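Local coordinates for protein SAV1430 (Staphylococcus aureus subsp. aureus Mu50, PDB 2FFM) that is of unknown function but belongs to the Nfu/NifU N-terminal scaffold family, consistent with a part in iron-sulfur cluster assembly, at residues Asp29-Thr32 and Ser37-Ala40; Val51-His56 and Ser62-Asn67. One frame throughout, in Å; residues are numbered along the deposited sequence.

Contact 1: Asp29-Thr32 and Ser37-Ala40; sequences DTYT and SQPA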
loop_
_atom_site.group_PDB
_atom_site.type_symbol
_atom_site.label_atom_id
_atom_site.label_comp_id
_atom_site.label_asym_id
_atom_site.label_seq_id
_atom_site.Cartn_x
_atom_site.Cartn_y
_atom_site.Cartn_z
ATOM N N ASP A 29 0.211 10.334 -5.169
ATOM C CA ASP A 29 -0.667 10.630 -4.042
ATOM C C ASP A 29 -0.165 9.874 -2.815
ATOM O O ASP A 29 0.207 8.709 -2.910
ATOM C CB ASP A 29 -2.100 10.185 -4.345
ATOM C CG ASP A 29 -2.899 11.229 -5.110
ATOM O OD1 ASP A 29 -3.426 12.174 -4.479
ATOM O OD2 ASP A 29 -3.002 11.096 -6.345
ATOM N N THR A 30 -0.151 10.546 -1.670
ATOM C CA THR A 30 0.284 9.938 -0.421
ATOM C C THR A 30 -0.899 9.997 0.534
ATOM O O THR A 30 -1.330 11.077 0.943
ATOM C CB THR A 30 1.475 10.691 0.203
ATOM O OG1 THR A 30 2.529 10.781 -0.758
ATOM C CG2 THR A 30 1.988 9.957 1.437
ATOM N N TYR A 31 -1.426 8.826 0.875
ATOM C CA TYR A 31 -2.568 8.736 1.765
ATOM C C TYR A 31 -2.138 8.296 3.143
ATOM O O TYR A 31 -1.520 7.248 3.303
ATOM C CB TYR A 31 -3.577 7.744 1.212
ATOM C CG TYR A 31 -3.845 7.911 -0.260
ATOM C CD1 TYR A 31 -3.301 7.025 -1.185
ATOM C CD2 TYR A 31 -4.694 8.922 -0.721
ATOM C CE1 TYR A 31 -3.603 7.121 -2.540
ATOM C CE2 TYR A 31 -5.007 9.037 -2.075
ATOM C CZ TYR A 31 -4.460 8.127 -2.979
ATOM O OH TYR A 31 -4.805 8.203 -4.306
ATOM N N THR A 32 -2.478 9.102 4.142
ATOM C CA THR A 32 -2.119 8.799 5.519
ATOM C C THR A 32 -3.328 8.424 6.370
ATOM O O THR A 32 -3.179 7.836 7.439
ATOM C CB THR A 32 -1.384 9.999 6.176
ATOM O OG1 THR A 32 -2.228 11.152 6.121
ATOM C CG2 THR A 32 -0.082 10.293 5.451
ATOM N N SER A 37 -13.092 10.144 -0.321
ATOM C CA SER A 37 -12.556 10.580 -1.607
ATOM C C SER A 37 -11.538 9.613 -2.213
ATOM O O SER A 37 -11.483 9.448 -3.434
ATOM C CB SER A 37 -11.932 11.979 -1.498
ATOM O OG SER A 37 -10.806 11.992 -0.643
ATOM N N GLN A 38 -10.740 8.968 -1.373
ATOM C CA GLN A 38 -9.723 8.032 -1.848
ATOM C C GLN A 38 -10.321 6.759 -2.436
ATOM O O GLN A 38 -11.506 6.478 -2.256
ATOM C CB GLN A 38 -8.798 7.655 -0.687
ATOM C CG GLN A 38 -8.235 8.853 0.019
ATOM C CD GLN A 38 -7.558 8.486 1.305
ATOM O OE1 GLN A 38 -7.967 7.546 1.990
ATOM N NE2 GLN A 38 -6.528 9.241 1.664
ATOM N N PRO A 39 -9.510 5.985 -3.174
ATOM C CA PRO A 39 -10.043 4.740 -3.741
ATOM C C PRO A 39 -10.382 3.777 -2.583
ATOM O O PRO A 39 -9.780 3.852 -1.514
ATOM C CB PRO A 39 -8.881 4.227 -4.597
ATOM C CG PRO A 39 -8.179 5.480 -4.999
ATOM C CD PRO A 39 -8.174 6.279 -3.724
ATOM N N ALA A 40 -11.334 2.878 -2.801
ATOM C CA ALA A 40 -11.740 1.939 -1.759
ATOM C C ALA A 40 -10.626 1.027 -1.289
ATOM O O ALA A 40 -10.410 0.882 -0.079
ATOM C CB ALA A 40 -12.913 1.096 -2.231
#

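Contact 2: Val51-His56 and Ser62-Asn67; sequences VKSIFH and SVDKEN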
loop_
_atom_site.group_PDB
_atom_site.type_symbol
_atom_site.label_atom_id
_atom_site.label_comp_id
_atom_site.label_asym_id
_atom_site.label_seq_id
_atom_site.Cartn_x
_atom_site.Cartn_y
_atom_site.Cartn_z
ATOM N N VAL A 51 -0.167 -0.368 9.204
ATOM C CA VAL A 51 0.083 0.449 8.034
ATOM C C VAL A 51 0.144 1.899 8.477
ATOM O O VAL A 51 -0.758 2.390 9.155
ATOM C CB VAL A 51 -1.034 0.274 6.985
ATOM C CG1 VAL A 51 -0.846 1.269 5.843
ATOM C CG2 VAL A 51 -1.009 -1.158 6.445
ATOM N N LYS A 52 1.217 2.583 8.103
ATOM C CA LYS A 52 1.386 3.985 8.469
ATOM C C LYS A 52 0.883 4.916 7.359
ATOM O O LYS A 52 0.049 5.780 7.605
ATOM C CB LYS A 52 2.865 4.274 8.778
ATOM C CG LYS A 52 3.178 5.756 9.044
ATOM C CD LYS A 52 2.768 6.197 10.451
ATOM C CE LYS A 52 3.947 6.114 11.423
ATOM N NZ LYS A 52 4.587 4.760 11.398
ATOM N N SER A 53 1.398 4.746 6.145
ATOM C CA SER A 53 0.976 5.579 5.021
ATOM C C SER A 53 1.096 4.790 3.732
ATOM O O SER A 53 1.614 3.673 3.724
ATOM C CB SER A 53 1.845 6.835 4.904
ATOM O OG SER A 53 3.057 6.536 4.229
ATOM N N ILE A 54 0.639 5.397 2.640
ATOM C CA ILE A 54 0.683 4.768 1.325
ATOM C C ILE A 54 1.088 5.761 0.245
ATOM O O ILE A 54 0.513 6.837 0.143
ATOM C CB ILE A 54 -0.703 4.184 0.932
ATOM C CG1 ILE A 54 -1.132 3.131 1.949
ATOM C CG2 ILE A 54 -0.646 3.570 -0.464
ATOM C CD1 ILE A 54 -0.172 1.972 2.036
ATOM N N PHE A 55 2.092 5.405 -0.544
ATOM C CA PHE A 55 2.531 6.250 -1.646
ATOM C C PHE A 55 2.031 5.536 -2.884
ATOM O O PHE A 55 2.400 4.393 -3.124
ATOM C CB PHE A 55 4.055 6.349 -1.704
ATOM C CG PHE A 55 4.570 7.184 -2.851
ATOM C CD1 PHE A 55 4.285 8.544 -2.925
ATOM C CD2 PHE A 55 5.381 6.618 -3.834
ATOM C CE1 PHE A 55 4.808 9.330 -3.954
ATOM C CE2 PHE A 55 5.908 7.395 -4.867
ATOM C CZ PHE A 55 5.622 8.753 -4.928
ATOM N N HIS A 56 1.193 6.212 -3.664
ATOM C CA HIS A 56 0.617 5.623 -4.866
ATOM C C HIS A 56 0.967 6.409 -6.124
ATOM O O HIS A 56 0.615 7.582 -6.242
ATOM C CB HIS A 56 -0.907 5.554 -4.727
ATOM C CG HIS A 56 -1.575 4.790 -5.827
ATOM N ND1 HIS A 56 -2.944 4.760 -5.984
ATOM C CD2 HIS A 56 -1.065 4.009 -6.806
ATOM C CE1 HIS A 56 -3.246 3.990 -7.013
ATOM N NE2 HIS A 56 -2.124 3.520 -7.530
ATOM N N SER A 62 3.650 2.157 -2.536
ATOM C CA SER A 62 4.683 1.881 -1.558
ATOM C C SER A 62 4.021 2.075 -0.205
ATOM O O SER A 62 3.614 3.179 0.173
ATOM C CB SER A 62 5.866 2.827 -1.726
ATOM O OG SER A 62 6.730 2.382 -2.752
ATOM N N VAL A 63 3.907 0.966 0.503
ATOM C CA VAL A 63 3.286 0.925 1.806
ATOM C C VAL A 63 4.333 1.075 2.909
ATOM O O VAL A 63 5.385 0.443 2.856
ATOM C CB VAL A 63 2.544 -0.414 1.952
ATOM C CG1 VAL A 63 1.857 -0.506 3.298
ATOM C CG2 VAL A 63 1.546 -0.557 0.816
ATOM N N ASP A 64 4.047 1.929 3.886
ATOM C CA ASP A 64 4.936 2.147 5.021
ATOM C C ASP A 64 4.249 1.584 6.259
ATOM O O ASP A 64 3.087 1.895 6.531
ATOM C CB ASP A 64 5.214 3.640 5.256
ATOM C CG ASP A 64 6.062 4.266 4.166
ATOM O OD1 ASP A 64 7.127 3.719 3.828
ATOM O OD2 ASP A 64 5.669 5.329 3.651
ATOM N N LYS A 65 4.976 0.760 7.004
ATOM C CA LYS A 65 4.450 0.152 8.214
ATOM C C LYS A 65 4.890 0.959 9.422
ATOM O O LYS A 65 5.704 1.870 9.302
ATOM C CB LYS A 65 4.975 -1.277 8.354
ATOM C CG LYS A 65 6.456 -1.359 8.713
ATOM C CD LYS A 65 6.884 -2.802 8.971
ATOM C CE LYS A 65 8.305 -2.889 9.520
ATOM N NZ LYS A 65 8.428 -2.208 10.835
ATOM N N GLU A 66 4.336 0.622 10.581
ATOM C CA GLU A 66 4.698 1.285 11.824
ATOM C C GLU A 66 6.052 0.709 12.234
ATOM O O GLU A 66 6.328 -0.466 11.988
ATOM C CB GLU A 66 3.655 0.991 12.906
ATOM C CG GLU A 66 2.280 1.583 12.634
ATOM C CD GLU A 66 2.263 3.093 12.772
ATOM O OE1 GLU A 66 1.215 3.718 12.477
ATOM O OE2 GLU A 66 3.302 3.659 13.184
ATOM N N ASN A 67 6.891 1.533 12.851
ATOM C CA ASN A 67 8.219 1.095 13.285
ATOM C C ASN A 67 8.160 -0.113 14.213
ATOM O O ASN A 67 9.057 -0.961 14.208
ATOM C CB ASN A 67 8.951 2.233 13.999
ATOM C CG ASN A 67 10.334 1.820 14.488
ATOM O OD1 ASN A 67 11.222 1.506 13.687
ATOM N ND2 ASN A 67 10.522 1.810 15.810
#

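Contact 1: Asp29-Thr32 and Ser37-Ala40
Y31, on the edge strand 29-31 of the antiparallel sheet, meets Q38 and P39 at the end of the loop into helix 40-46, a strand-loop-helix connection. Its CB points toward this loop, and the first torsion (chi1 -46°) then puts CG beside the backbone N, anti to the carbonyl carbon. At the root, Y31 CB lies 4.1 Å from Q38 CD. Further out the ring slides past the glutamine, the two side chains running in opposite directions, with the ring and amide planes turned 80° apart. Y31 CD2 is 3.5 Å from Q38 CD and CE2 is 3.9 Å from Q38 CG, so the aliphatic stem and the amide carbon both lie along one flank of the ring. Toward the tip P39 takes over, crossing the tyrosine at about a right angle; it occupies the N-cap position of helix 40-46. Y31 CZ comes within 4.2 Å of P39 CD, an apolar contact. I42 of that helix also packs on the buried tyrosine. The phenol OH is hydrogen-bonded to R23 NH2, while the same atom lies 3.9 Å from P39 CD.

Contact 2: Val51-His56 and Ser62-Asn67
I54 and V63 run alongside each other in the same direction from the beta hairpin of strands 51-57 and 60-65, a non-hydrogen-bonded pair on its buried face. The chi2 of I54 (-60°) bends CD1 over the valine, bringing it beside both methyls, CG1 and CG2 of V63. V51 meets V63 at a slant, CG1 to CG1 at 4.1 Å. On the other face, S53 pairs with D64, and S53 OG sits 2.9 Å from D64 OD2. F55 and S62 form the next pair on that face: S62 CB approaches the phenylalanine ring at its edge, near the ring plane. Two backbone bonds join them, F55 N to S62 O and S62 N to F55 O. A classic beta bulge sets two residues, K52 and S53, against D64 alone, and D64 O accepts K52 N and, weakly, S53 N at 3.3 Å. K52 then bends at every torsion beyond chi1 and crosses E66 at about a right angle, closing a salt bridge from K52 NZ to E66 OE2. K65 turns the other way, its NZ bonded to E66 O, A69 O and N13 OD1. In the fold, strands 14-19 and 29-31 flank the hairpin; helix 40-46 packs on I54, and helix 71-80 on V51, V63 and K65.

Contacts 1 and 2 follow one another along the chain, with centres about 12 Å apart, and share one antiparallel sheet. Strand 29-31 of contact 1 borders strand 51-57 of contact 2 through two probable hydrogen bonds: D29 O to H56 N at 2.8 Å and Y31 N to I54 O at 2.9 Å. On one side of this seam T30 packs on F55, OG1 to CD1 at 3.6 Å. I42 and R23, which meet the tyrosine of contact 1, also pack on H56 of contact 2, and R23 forms a salt bridge to D29. Strand 29-31 thus adds one edge strand to the hairpin, and that edge carries the loop contact.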